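Local coordinates for protein alpha-1,3-glucanase (PDB 6K0P) that probably hydrolyses alpha-1,3-glucan, as a glycoside hydrolase family 87 enzyme whose catalytic domain binds nigerose, at residues 413-418 with 477-482; 437-442 with 463-468; 357-362 with 397-402; 482-485 with 491-494. The protein carries 1 engineered substitution. All coordinates share one frame; numbering follows the deposited sequence.

Interaction 1. Residues 413-418 with 477-482; sequences ITISSY and ILIKNV. With GLC (alpha-D-glucopyranose), chain C.
Ile415 points across the interior of a parallel beta-helix to meet Ile477 and Ile479, so that one face of a coil, strand 409-416, packs on a different face of the next, strand 475-485. The two contacts differ in how the side chains are turned. Ile415 and Ile477 slide past each other in opposite directions, CG2 of Ile415 coming to rest 3.8 Å from CD1 of Ile477. Ile415 and Ile479 instead reach tip to tip, their CD1 methyls also 3.8 Å apart. With chi1 at -58°, Ile415 sets CG1 anti to its carbonyl carbon and CG2 anti to its backbone N, an orientation in which CG2 faces Ile477 while CD1 reaches Ile479 and the flank of Ile477. CD1 of Ile415 also lies 4.0 Å from CG2 of Ile477. Phe427, Ile434 and Ile465 complete the hydrocarbon packing around Ile415.

Past the strand end, the chain leaves the core for the sugar site. Tyr418, with CG anti to its backbone N (chi1 -176°), swings its ring out to a glucose of the bound glycan, which it meets obliquely, and Phe420 makes a T-shaped contact with the same ring. Replacing the tyrosine by an alanine would probably cost the glucose this ring contact and leave Phe420 without its ring partner. The turn that leads to the ring is an ST turn: the backbone N of Tyr418 donates to OG of Ser416 at 3.1 Å, with a nearly straight angle of 168°. At the far end of the ring, OH of Tyr418 comes within 3.3 Å of the glucose ring oxygen O5.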
loop_
_atom_site.group_PDB
_atom_site.type_symbol
_atom_site.label_atom_id
_atom_site.label_comp_id
_atom_site.label_asym_id
_atom_site.label_seq_id
_atom_site.Cartn_x
_atom_site.Cartn_y
_atom_site.Cartn_z
ATOM N N ILE A 413 -6.994 -6.419 -6.241
ATOM C CA ILE A 413 -8.201 -6.258 -5.431
ATOM C C ILE A 413 -8.694 -7.636 -5.013
ATOM O O ILE A 413 -8.983 -8.481 -5.872
ATOM C CB ILE A 413 -9.320 -5.501 -6.169
ATOM C CG1 ILE A 413 -8.804 -4.163 -6.713
ATOM C CG2 ILE A 413 -10.506 -5.287 -5.228
ATOM C CD1 ILE A 413 -9.860 -3.390 -7.483
ATOM N N THR A 414 -8.791 -7.861 -3.702
ATOM C CA THR A 414 -9.415 -9.054 -3.143
ATOM C C THR A 414 -10.828 -8.699 -2.712
ATOM O O THR A 414 -11.028 -7.723 -1.979
ATOM C CB THR A 414 -8.626 -9.544 -1.927
ATOM O OG1 THR A 414 -7.365 -10.057 -2.357
ATOM C CG2 THR A 414 -9.388 -10.655 -1.183
ATOM N N ILE A 415 -11.805 -9.482 -3.173
ATOM C CA ILE A 415 -13.207 -9.342 -2.784
ATOM C C ILE A 415 -13.601 -10.705 -2.239
ATOM O O ILE A 415 -13.742 -11.659 -3.012
ATOM C CB ILE A 415 -14.079 -8.944 -3.988
ATOM C CG1 ILE A 415 -13.572 -7.630 -4.594
ATOM C CG2 ILE A 415 -15.552 -8.792 -3.583
ATOM C CD1 ILE A 415 -14.229 -7.247 -5.928
ATOM N N SER A 416 -13.752 -10.815 -0.918
ATOM C CA SER A 416 -13.789 -12.125 -0.269
ATOM C C SER A 416 -14.875 -12.205 0.789
ATOM O O SER A 416 -14.994 -11.309 1.630
ATOM C CB SER A 416 -12.442 -12.427 0.400
ATOM O OG SER A 416 -12.541 -13.589 1.214
ATOM N N SER A 417 -15.631 -13.303 0.775
ATOM C CA SER A 417 -16.588 -13.578 1.837
ATOM C C SER A 417 -16.106 -14.665 2.797
ATOM O O SER A 417 -16.925 -15.306 3.465
ATOM C CB SER A 417 -17.975 -13.883 1.260
ATOM O OG SER A 417 -18.037 -15.171 0.659
ATOM N N TYR A 418 -14.794 -14.872 2.899
ATOM C CA TYR A 418 -14.267 -15.814 3.880
ATOM C C TYR A 418 -14.241 -15.173 5.266
ATOM O O TYR A 418 -13.874 -14.006 5.420
ATOM C CB TYR A 418 -12.871 -16.292 3.475
ATOM C CG TYR A 418 -12.332 -17.348 4.412
ATOM C CD1 TYR A 418 -13.044 -18.516 4.651
ATOM C CD2 TYR A 418 -11.134 -17.160 5.076
ATOM C CE1 TYR A 418 -12.567 -19.476 5.528
ATOM C CE2 TYR A 418 -10.643 -18.115 5.941
ATOM C CZ TYR A 418 -11.366 -19.264 6.169
ATOM O OH TYR A 418 -10.874 -20.209 7.043
ATOM N N ILE A 477 -21.980 -7.294 -5.720
ATOM C CA ILE A 477 -20.636 -6.834 -6.056
ATOM C C ILE A 477 -20.709 -6.242 -7.451
ATOM O O ILE A 477 -21.116 -6.931 -8.393
ATOM C CB ILE A 477 -19.630 -7.995 -6.049
ATOM C CG1 ILE A 477 -19.653 -8.742 -4.710
ATOM C CG2 ILE A 477 -18.231 -7.496 -6.428
ATOM C CD1 ILE A 477 -19.227 -7.919 -3.526
ATOM N N LEU A 478 -20.318 -4.978 -7.589
ATOM C CA LEU A 478 -20.310 -4.289 -8.873
ATOM C C LEU A 478 -18.887 -3.827 -9.157
ATOM O O LEU A 478 -18.321 -3.051 -8.378
ATOM C CB LEU A 478 -21.278 -3.105 -8.853
ATOM C CG LEU A 478 -21.271 -2.236 -10.104
ATOM C CD1 LEU A 478 -21.619 -3.080 -11.309
ATOM C CD2 LEU A 478 -22.252 -1.070 -9.972
ATOM N N ILE A 479 -18.306 -4.320 -10.248
ATOM C CA ILE A 479 -16.942 -3.979 -10.656
ATOM C C ILE A 479 -17.066 -3.265 -11.990
ATOM O O ILE A 479 -17.473 -3.876 -12.985
ATOM C CB ILE A 479 -16.051 -5.225 -10.788
ATOM C CG1 ILE A 479 -15.887 -5.925 -9.433
ATOM C CG2 ILE A 479 -14.687 -4.858 -11.389
ATOM C CD1 ILE A 479 -15.463 -7.380 -9.521
ATOM N N LYS A 480 -16.738 -1.977 -12.026
ATOM C CA LYS A 480 -16.952 -1.230 -13.255
ATOM C C LYS A 480 -15.828 -0.239 -13.504
ATOM O O LYS A 480 -15.225 0.294 -12.567
ATOM C CB LYS A 480 -18.320 -0.536 -13.268
ATOM C CG LYS A 480 -18.570 0.453 -12.154
ATOM C CD LYS A 480 -19.956 1.084 -12.318
ATOM C CE LYS A 480 -20.338 1.948 -11.132
ATOM N NZ LYS A 480 -21.685 2.585 -11.327
ATOM N N ASN A 481 -15.553 -0.011 -14.793
ATOM C CA ASN A 481 -14.590 0.995 -15.248
ATOM C C ASN A 481 -13.171 0.672 -14.773
ATOM O O ASN A 481 -12.512 1.459 -14.093
ATOM C CB ASN A 481 -15.042 2.402 -14.840
ATOM C CG ASN A 481 -16.438 2.709 -15.335
ATOM O OD1 ASN A 481 -16.723 2.552 -16.517
ATOM N ND2 ASN A 481 -17.324 3.117 -14.430
ATOM N N VAL A 482 -12.700 -0.511 -15.152
ATOM C CA VAL A 482 -11.421 -1.026 -14.676
ATOM C C VAL A 482 -10.531 -1.351 -15.864
ATOM O O VAL A 482 -10.963 -2.019 -16.809
ATOM C CB VAL A 482 -11.600 -2.269 -13.788
ATOM C CG1 VAL A 482 -10.223 -2.783 -13.327
ATOM C CG2 VAL A 482 -12.463 -1.953 -12.594
HETATM C C1 GLC C . -7.454 -19.564 4.763
HETATM C C2 GLC C . -6.847 -18.520 5.697
HETATM C C3 GLC C . -5.814 -19.165 6.608
HETATM C C4 GLC C . -6.412 -20.379 7.307
HETATM C C5 GLC C . -7.075 -21.329 6.312
HETATM C C6 GLC C . -7.818 -22.442 7.045
HETATM O O2 GLC C . -6.262 -17.474 4.952
HETATM O O3 GLC C . -5.378 -18.220 7.562
HETATM O O4 GLC C . -5.400 -21.066 8.012
HETATM O O5 GLC C . -8.002 -20.639 5.502
HETATM O O6 GLC C . -8.466 -23.273 6.107
#

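Interaction 2. Residues 437-442 with 463-468; sequences ATLDRT and GAIWIY. With GLC (alpha-D-glucopyranose), chain B.
Leu439 lays its CD1 methyl against the CG1 methylene of Ile465 at 3.7 Å, the two side chains crossing at about a right angle. The same methyl lies 3.8 Å from the carbonyl O of Ala464, so it touches the backbone just ahead of Ile465 as well. Beside it, Thr442 closes on Ala464: OG1 of Thr442 stands only 3.1 Å from CB of Ala464, a tight fit. Its chi1 of 65° puts the hydroxyl between backbone N and carbonyl carbon, the orientation that brings it against the alanine methyl. These contacts join two faces of one turn of the beta-helix across its interior, near the end of the strand remote from the sugar.

Further along that strand, Trp466 and Tyr468 reach the glycan side. CZ2 of Trp466 lies 3.4 Å above the plane of the Tyr468 ring, toward its rim, while C6 of the glucose approaches Trp466 at its edge. OH of Tyr468 is 3.8 Å from glucose O4, and Gln460, Gln495 and Glu529 hydrogen-bond to the sugar. A serine in place of Tyr468 would probably lose the ring that packs on Trp466 and leave this flank of the glucose unsupported. Within the interior the two faces are held by van der Waals fit, the threonine hydroxyl and the alanine carbonyl included, with no directional bond between them.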
loop_
_atom_site.group_PDB
_atom_site.type_symbol
_atom_site.label_atom_id
_atom_site.label_comp_id
_atom_site.label_asym_id
_atom_site.label_seq_id
_atom_site.Cartn_x
_atom_site.Cartn_y
_atom_site.Cartn_z
ATOM N N ALA A 437 -10.736 1.903 -11.765
ATOM C CA ALA A 437 -9.511 1.365 -11.199
ATOM C C ALA A 437 -8.561 0.990 -12.320
ATOM O O ALA A 437 -8.985 0.480 -13.358
ATOM C CB ALA A 437 -9.799 0.134 -10.326
ATOM N N THR A 438 -7.279 1.260 -12.118
ATOM C CA THR A 438 -6.237 0.755 -13.001
ATOM C C THR A 438 -5.337 -0.134 -12.169
ATOM O O THR A 438 -4.891 0.275 -11.094
ATOM C CB THR A 438 -5.438 1.897 -13.633
ATOM O OG1 THR A 438 -6.341 2.721 -14.386
ATOM C CG2 THR A 438 -4.356 1.348 -14.559
ATOM N N LEU A 439 -5.108 -1.360 -12.642
ATOM C CA LEU A 439 -4.310 -2.348 -11.919
ATOM C C LEU A 439 -3.214 -2.823 -12.861
ATOM O O LEU A 439 -3.500 -3.484 -13.868
ATOM C CB LEU A 439 -5.165 -3.526 -11.451
ATOM C CG LEU A 439 -6.351 -3.169 -10.555
ATOM C CD1 LEU A 439 -7.226 -4.397 -10.332
ATOM C CD2 LEU A 439 -5.896 -2.594 -9.217
ATOM N N ASP A 440 -1.962 -2.489 -12.538
ATOM C CA ASP A 440 -0.819 -2.786 -13.396
ATOM C C ASP A 440 0.031 -3.862 -12.743
ATOM O O ASP A 440 0.511 -3.683 -11.620
ATOM C CB ASP A 440 0.047 -1.543 -13.606
ATOM C CG ASP A 440 -0.620 -0.495 -14.470
ATOM O OD1 ASP A 440 -1.656 -0.810 -15.093
ATOM O OD2 ASP A 440 -0.095 0.644 -14.528
ATOM N N ARG A 441 0.223 -4.976 -13.441
ATOM C CA ARG A 441 1.138 -6.016 -12.973
ATOM C C ARG A 441 0.759 -6.507 -11.573
ATOM O O ARG A 441 1.602 -6.600 -10.671
ATOM C CB ARG A 441 2.601 -5.555 -13.038
ATOM C CG ARG A 441 3.073 -5.158 -14.448
ATOM C CD ARG A 441 4.458 -4.466 -14.451
ATOM N NE ARG A 441 4.459 -3.328 -13.536
ATOM C CZ ARG A 441 4.024 -2.110 -13.843
ATOM N NH1 ARG A 441 3.578 -1.837 -15.067
ATOM N NH2 ARG A 441 4.024 -1.157 -12.918
ATOM N N THR A 442 -0.524 -6.826 -11.393
ATOM C CA THR A 442 -1.034 -7.338 -10.124
ATOM C C THR A 442 -1.370 -8.829 -10.210
ATOM O O THR A 442 -1.496 -9.408 -11.296
ATOM C CB THR A 442 -2.237 -6.531 -9.616
ATOM O OG1 THR A 442 -3.340 -6.688 -10.522
ATOM C CG2 THR A 442 -1.869 -5.051 -9.496
ATOM N N GLY A 463 -5.300 -13.742 -9.688
ATOM C CA GLY A 463 -5.580 -12.754 -10.703
ATOM C C GLY A 463 -5.530 -11.342 -10.151
ATOM O O GLY A 463 -5.375 -11.114 -8.950
ATOM N N ALA A 464 -5.677 -10.379 -11.066
ATOM C CA ALA A 464 -5.680 -8.971 -10.674
ATOM C C ALA A 464 -6.831 -8.660 -9.730
ATOM O O ALA A 464 -6.677 -7.868 -8.788
ATOM C CB ALA A 464 -5.759 -8.076 -11.911
ATOM N N ILE A 465 -8.001 -9.250 -9.979
ATOM C CA ILE A 465 -9.138 -9.175 -9.070
ATOM C C ILE A 465 -9.569 -10.595 -8.761
ATOM O O ILE A 465 -9.806 -11.395 -9.680
ATOM C CB ILE A 465 -10.318 -8.371 -9.653
ATOM C CG1 ILE A 465 -9.859 -6.967 -10.055
ATOM C CG2 ILE A 465 -11.475 -8.299 -8.630
ATOM C CD1 ILE A 465 -10.978 -6.073 -10.600
ATOM N N TRP A 466 -9.651 -10.912 -7.475
ATOM C CA TRP A 466 -10.080 -12.215 -6.991
ATOM C C TRP A 466 -11.438 -12.045 -6.334
ATOM O O TRP A 466 -11.572 -11.294 -5.360
ATOM C CB TRP A 466 -9.059 -12.743 -5.985
ATOM C CG TRP A 466 -9.290 -14.125 -5.432
ATOM C CD1 TRP A 466 -9.878 -15.195 -6.056
ATOM C CD2 TRP A 466 -8.892 -14.586 -4.140
ATOM N NE1 TRP A 466 -9.874 -16.285 -5.221
ATOM C CE2 TRP A 466 -9.271 -15.938 -4.037
ATOM C CE3 TRP A 466 -8.251 -13.978 -3.054
ATOM C CZ2 TRP A 466 -9.028 -16.696 -2.887
ATOM C CZ3 TRP A 466 -8.009 -14.725 -1.913
ATOM C CH2 TRP A 466 -8.400 -16.068 -1.837
ATOM N N ILE A 467 -12.442 -12.724 -6.882
ATOM C CA ILE A 467 -13.789 -12.749 -6.327
ATOM C C ILE A 467 -13.947 -14.117 -5.682
ATOM O O ILE A 467 -14.096 -15.126 -6.387
ATOM C CB ILE A 467 -14.857 -12.509 -7.399
ATOM C CG1 ILE A 467 -14.588 -11.210 -8.185
ATOM C CG2 ILE A 467 -16.238 -12.461 -6.739
ATOM C CD1 ILE A 467 -13.730 -11.391 -9.455
ATOM N N TYR A 468 -13.890 -14.165 -4.351
ATOM C CA TYR A 468 -13.803 -15.418 -3.603
ATOM C C TYR A 468 -15.027 -15.551 -2.711
ATOM O O TYR A 468 -15.169 -14.813 -1.727
ATOM C CB TYR A 468 -12.536 -15.440 -2.747
ATOM C CG TYR A 468 -12.295 -16.711 -1.955
ATOM C CD1 TYR A 468 -12.414 -17.961 -2.544
ATOM C CD2 TYR A 468 -11.895 -16.651 -0.624
ATOM C CE1 TYR A 468 -12.162 -19.130 -1.824
ATOM C CE2 TYR A 468 -11.637 -17.803 0.104
ATOM C CZ TYR A 468 -11.778 -19.044 -0.504
ATOM O OH TYR A 468 -11.528 -20.200 0.207
HETATM C C1 GLC B . -5.964 -22.392 1.192
HETATM C C2 GLC B . -5.827 -21.650 2.486
HETATM C C3 GLC B . -6.985 -20.734 2.781
HETATM C C4 GLC B . -7.220 -19.872 1.570
HETATM C C5 GLC B . -7.537 -20.796 0.415
HETATM C C6 GLC B . -7.753 -19.999 -0.840
HETATM O O1 GLC B . -6.856 -23.317 1.380
HETATM O O2 GLC B . -5.622 -22.552 3.559
HETATM O O3 GLC B . -6.478 -19.816 3.717
HETATM O O4 GLC B . -8.302 -18.965 1.774
HETATM O O5 GLC B . -6.443 -21.618 0.155
HETATM O O6 GLC B . -7.895 -20.779 -1.993
#

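Interaction 3. Residues 357-362 with 397-402; sequences FALFSA and NLFQNL
Leu359 buries more surface here than any other residue, setting its CD2 methyl against both the amide of Asn397 and the ring of Phe399. All three belong to the interior of the beta-helix, where strand 357-360 of one coil faces strand 397-407 of the following coil across the core rather than pairing with it.

The leucine methyl sits squarely over one flat face of the Asn397 amide. CD2 of Leu359 is 3.4 Å from CG of Asn397, and almost all of that separation is height above the amide plane, with OD1 and ND2 of Asn397 nearly as near. Leu359 sends CG anti to its backbone N (chi1 -172°), which leans the side chain along the strand toward the asparagine.

Phe399 meets the same leucine through the far end of its ring. Its CZ lies 4.0 Å from CD2 of Leu359 and 4.1 Å from CB of Leu359, an oblique approach. The ring also meets that of Tyr375, their planes about 45° apart, and Tyr375 also touches Leu359.

Asn397 is the one polar side chain among the three, and it is buried. Its OD1 accepts from the backbone N of Asn373, and its ND2 donates to the carbonyl O of Asn370; the loop that holds both residues thereby fixes the rotation of the amide. With its oxygen and nitrogen each occupied in this way, the amide can offer a flat face to a methyl group, and a polar side chain is accommodated beside leucine and phenylalanine without needing anything from them.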
loop_
_atom_site.group_PDB
_atom_site.type_symbol
_atom_site.label_atom_id
_atom_site.label_comp_id
_atom_site.label_asym_id
_atom_site.label_seq_id
_atom_site.Cartn_x
_atom_site.Cartn_y
_atom_site.Cartn_z
ATOM N N PHE A 357 -4.926 -1.036 1.649
ATOM C CA PHE A 357 -6.166 -0.436 2.132
ATOM C C PHE A 357 -7.179 -1.559 2.218
ATOM O O PHE A 357 -7.425 -2.243 1.219
ATOM C CB PHE A 357 -6.661 0.641 1.163
ATOM C CG PHE A 357 -5.726 1.809 1.025
ATOM C CD1 PHE A 357 -5.697 2.813 1.983
ATOM C CD2 PHE A 357 -4.875 1.895 -0.059
ATOM C CE1 PHE A 357 -4.831 3.898 1.854
ATOM C CE2 PHE A 357 -4.004 2.971 -0.189
ATOM C CZ PHE A 357 -3.983 3.968 0.769
ATOM N N ALA A 358 -7.760 -1.753 3.397
ATOM C CA ALA A 358 -8.624 -2.904 3.628
ATOM C C ALA A 358 -9.852 -2.500 4.430
ATOM O O ALA A 358 -9.836 -1.529 5.197
ATOM C CB ALA A 358 -7.884 -4.029 4.357
ATOM N N LEU A 359 -10.917 -3.277 4.237
ATOM C CA LEU A 359 -12.159 -3.142 4.985
ATOM C C LEU A 359 -12.582 -4.545 5.378
ATOM O O LEU A 359 -12.784 -5.393 4.504
ATOM C CB LEU A 359 -13.230 -2.474 4.113
ATOM C CG LEU A 359 -14.540 -2.087 4.804
ATOM C CD1 LEU A 359 -14.328 -1.069 5.928
ATOM C CD2 LEU A 359 -15.492 -1.512 3.768
ATOM N N PHE A 360 -12.646 -4.817 6.677
ATOM C CA PHE A 360 -13.040 -6.141 7.156
ATOM C C PHE A 360 -14.334 -6.011 7.938
ATOM O O PHE A 360 -14.345 -5.490 9.056
ATOM C CB PHE A 360 -11.964 -6.815 8.008
ATOM C CG PHE A 360 -12.245 -8.283 8.262
ATOM C CD1 PHE A 360 -13.147 -8.675 9.242
ATOM C CD2 PHE A 360 -11.638 -9.261 7.490
ATOM C CE1 PHE A 360 -13.421 -10.018 9.453
ATOM C CE2 PHE A 360 -11.907 -10.605 7.698
ATOM C CZ PHE A 360 -12.793 -10.983 8.676
ATOM N N SER A 361 -15.416 -6.514 7.366
ATOM C CA SER A 361 -16.728 -6.401 7.982
ATOM C C SER A 361 -16.979 -7.587 8.899
ATOM O O SER A 361 -16.792 -8.743 8.505
ATOM C CB SER A 361 -17.794 -6.331 6.897
ATOM O OG SER A 361 -19.075 -6.065 7.430
ATOM N N ALA A 362 -17.404 -7.294 10.123
ATOM C CA ALA A 362 -17.727 -8.325 11.096
ATOM C C ALA A 362 -18.690 -7.718 12.101
ATOM O O ALA A 362 -18.789 -6.494 12.227
ATOM C CB ALA A 362 -16.470 -8.850 11.796
ATOM N N ASN A 397 -20.494 -0.145 0.485
ATOM C CA ASN A 397 -19.164 0.445 0.567
ATOM C C ASN A 397 -18.641 0.699 -0.837
ATOM O O ASN A 397 -18.846 -0.119 -1.743
ATOM C CB ASN A 397 -18.211 -0.472 1.313
ATOM C CG ASN A 397 -18.590 -0.625 2.766
ATOM O OD1 ASN A 397 -18.616 0.355 3.513
ATOM N ND2 ASN A 397 -18.897 -1.849 3.179
ATOM N N LEU A 398 -17.964 1.832 -1.012
ATOM C CA LEU A 398 -17.516 2.295 -2.318
ATOM C C LEU A 398 -15.994 2.368 -2.347
ATOM O O LEU A 398 -15.379 2.905 -1.423
ATOM C CB LEU A 398 -18.092 3.682 -2.599
ATOM C CG LEU A 398 -17.627 4.374 -3.879
ATOM C CD1 LEU A 398 -18.083 3.622 -5.140
ATOM C CD2 LEU A 398 -18.149 5.808 -3.881
ATOM N N PHE A 399 -15.398 1.830 -3.414
ATOM C CA PHE A 399 -13.970 1.926 -3.692
ATOM C C PHE A 399 -13.869 2.529 -5.087
ATOM O O PHE A 399 -14.214 1.867 -6.072
ATOM C CB PHE A 399 -13.332 0.539 -3.639
ATOM C CG PHE A 399 -13.494 -0.147 -2.303
ATOM C CD1 PHE A 399 -14.682 -0.763 -1.958
ATOM C CD2 PHE A 399 -12.442 -0.164 -1.387
ATOM C CE1 PHE A 399 -14.834 -1.383 -0.726
ATOM C CE2 PHE A 399 -12.589 -0.787 -0.151
ATOM C CZ PHE A 399 -13.784 -1.398 0.179
ATOM N N GLN A 400 -13.423 3.784 -5.176
ATOM C CA GLN A 400 -13.576 4.554 -6.403
ATOM C C GLN A 400 -12.296 5.298 -6.744
ATOM O O GLN A 400 -11.677 5.916 -5.872
ATOM C CB GLN A 400 -14.717 5.555 -6.237
ATOM C CG GLN A 400 -15.048 6.353 -7.478
ATOM C CD GLN A 400 -16.276 7.212 -7.248
ATOM O OE1 GLN A 400 -16.262 8.126 -6.420
ATOM N NE2 GLN A 400 -17.358 6.898 -7.949
ATOM N N ASN A 401 -11.918 5.252 -8.023
ATOM C CA ASN A 401 -10.713 5.899 -8.549
ATOM C C ASN A 401 -9.452 5.382 -7.847
ATOM O O ASN A 401 -8.790 6.082 -7.077
ATOM C CB ASN A 401 -10.793 7.428 -8.536
ATOM C CG ASN A 401 -9.653 8.045 -9.311
ATOM O OD1 ASN A 401 -9.176 7.451 -10.271
ATOM N ND2 ASN A 401 -9.198 9.219 -8.899
ATOM N N LEU A 402 -9.128 4.134 -8.168
ATOM C CA LEU A 402 -8.029 3.411 -7.541
ATOM C C LEU A 402 -6.907 3.187 -8.541
ATOM O O LEU A 402 -7.157 2.949 -9.728
ATOM C CB LEU A 402 -8.488 2.036 -7.056
ATOM C CG LEU A 402 -9.787 1.961 -6.264
ATOM C CD1 LEU A 402 -10.126 0.496 -5.964
ATOM C CD2 LEU A 402 -9.642 2.780 -4.982
#

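Interaction 4. Residues 482-485 with 491-494; sequences VDIN and GLMF
Apolar contact carries this interface, and Ile484 supplies one side of it. Its CD1 methyl lies 4.0 Å from CD2 of Leu492, the two side chains passing at a slant. With CG1 anti to the carbonyl carbon (chi1 -66°), the ethyl branch of Ile484 extends to the leucine, while CG2 faces the backbone of Gly491, 4.1 Å from its CA. Ala464 also touches Ile484, and Ile465 and Val509 pack on Leu492.

Contact with the main chain comes next. CD1 of Ile484 rests 3.7 Å from the carbonyl O of Gly491, where the chain turns a corner into the next face of the beta-helix. Both CD1 and CG2 of Ile484 thus lie against the backbone of this glycine.

Polar links run from the opposite surface of segment 482-485. Asp483 forms a salt bridge with Arg13, and Asn485 bonds through its amide to Asp440 and Asn515 on the neighbouring coils. The segment is therefore two-sided: hydrocarbon fills the beta-helix interior through shape alone, while charged and amide groups make directional bonds outside.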
loop_
_atom_site.group_PDB
_atom_site.type_symbol
_atom_site.label_atom_id
_atom_site.label_comp_id
_atom_site.label_asym_id
_atom_site.label_seq_id
_atom_site.Cartn_x
_atom_site.Cartn_y
_atom_site.Cartn_z
ATOM N N VAL A 482 -12.700 -0.511 -15.152
ATOM C CA VAL A 482 -11.421 -1.026 -14.676
ATOM C C VAL A 482 -10.531 -1.351 -15.864
ATOM O O VAL A 482 -10.963 -2.019 -16.809
ATOM C CB VAL A 482 -11.600 -2.269 -13.788
ATOM C CG1 VAL A 482 -10.223 -2.783 -13.327
ATOM C CG2 VAL A 482 -12.463 -1.953 -12.594
ATOM N N ASP A 483 -9.284 -0.909 -15.798
ATOM C CA ASP A 483 -8.264 -1.307 -16.754
ATOM C C ASP A 483 -7.243 -2.171 -16.030
ATOM O O ASP A 483 -6.646 -1.735 -15.036
ATOM C CB ASP A 483 -7.602 -0.085 -17.380
ATOM C CG ASP A 483 -8.564 0.700 -18.229
ATOM O OD1 ASP A 483 -9.208 0.083 -19.096
ATOM O OD2 ASP A 483 -8.713 1.917 -18.008
ATOM N N ILE A 484 -7.044 -3.386 -16.527
ATOM C CA ILE A 484 -6.127 -4.352 -15.930
ATOM C C ILE A 484 -5.020 -4.585 -16.947
ATOM O O ILE A 484 -5.253 -5.174 -18.015
ATOM C CB ILE A 484 -6.838 -5.659 -15.558
ATOM C CG1 ILE A 484 -7.841 -5.394 -14.430
ATOM C CG2 ILE A 484 -5.830 -6.718 -15.149
ATOM C CD1 ILE A 484 -8.816 -6.537 -14.176
ATOM N N ASN A 485 -3.823 -4.105 -16.639
ATOM C CA ASN A 485 -2.716 -4.127 -17.585
ATOM C C ASN A 485 -1.666 -5.117 -17.117
ATOM O O ASN A 485 -1.182 -5.015 -15.985
ATOM C CB ASN A 485 -2.100 -2.736 -17.708
ATOM C CG ASN A 485 -3.084 -1.724 -18.234
ATOM O OD1 ASN A 485 -3.700 -1.933 -19.282
ATOM N ND2 ASN A 485 -3.257 -0.631 -17.503
ATOM N N GLY A 491 -6.915 -11.628 -15.456
ATOM C CA GLY A 491 -7.620 -10.399 -15.146
ATOM C C GLY A 491 -8.576 -10.576 -13.984
ATOM O O GLY A 491 -8.418 -9.946 -12.931
ATOM N N LEU A 492 -9.574 -11.442 -14.157
ATOM C CA LEU A 492 -10.602 -11.681 -13.150
ATOM C C LEU A 492 -10.597 -13.160 -12.798
ATOM O O LEU A 492 -10.579 -14.012 -13.691
ATOM C CB LEU A 492 -11.981 -11.290 -13.700
ATOM C CG LEU A 492 -12.079 -9.889 -14.298
ATOM C CD1 LEU A 492 -13.418 -9.663 -15.020
ATOM C CD2 LEU A 492 -11.873 -8.852 -13.196
ATOM N N MET A 493 -10.614 -13.468 -11.503
ATOM C CA MET A 493 -10.523 -14.842 -11.033
ATOM C C MET A 493 -11.663 -15.084 -10.050
ATOM O O MET A 493 -11.706 -14.469 -8.978
ATOM C CB MET A 493 -9.164 -15.075 -10.374
ATOM C CG MET A 493 -8.982 -16.447 -9.754
ATOM S SD MET A 493 -7.257 -16.649 -9.265
ATOM C CE MET A 493 -7.415 -17.559 -7.728
ATOM N N PHE A 494 -12.592 -15.970 -10.415
ATOM C CA PHE A 494 -13.759 -16.278 -9.596
ATOM C C PHE A 494 -13.578 -17.655 -8.970
ATOM O O PHE A 494 -13.154 -18.597 -9.649
ATOM C CB PHE A 494 -15.027 -16.312 -10.458
ATOM C CG PHE A 494 -15.390 -14.989 -11.076
ATOM C CD1 PHE A 494 -14.790 -14.567 -12.257
ATOM C CD2 PHE A 494 -16.355 -14.175 -10.490
ATOM C CE1 PHE A 494 -15.131 -13.346 -12.838
ATOM C CE2 PHE A 494 -16.697 -12.963 -11.059
ATOM C CZ PHE A 494 -16.092 -12.549 -12.237
#

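All four contacts join different faces of the beta-helix across its interior; interactions 2 and 4 do so within a single turn. These two are closest, their centres about 5 Å apart, with the backbone N of Asp483 probably hydrogen-bonded to O of Ala437 and that of Ile467 to O of Met493. Interaction 1 lies about 9 Å from both interaction 2 and interaction 3 between centres; Ile415 and Tyr468 are probably hydrogen-bonded, O to N at 2.8 Å. Interactions 1 and 4 share Val482 on strand 475-485. Tyr418 and Tyr468 carry interactions 1 and 2 into the same glycan pocket; the side chain of Leu359 of interaction 3 remains about 12 Å from a bound glucose.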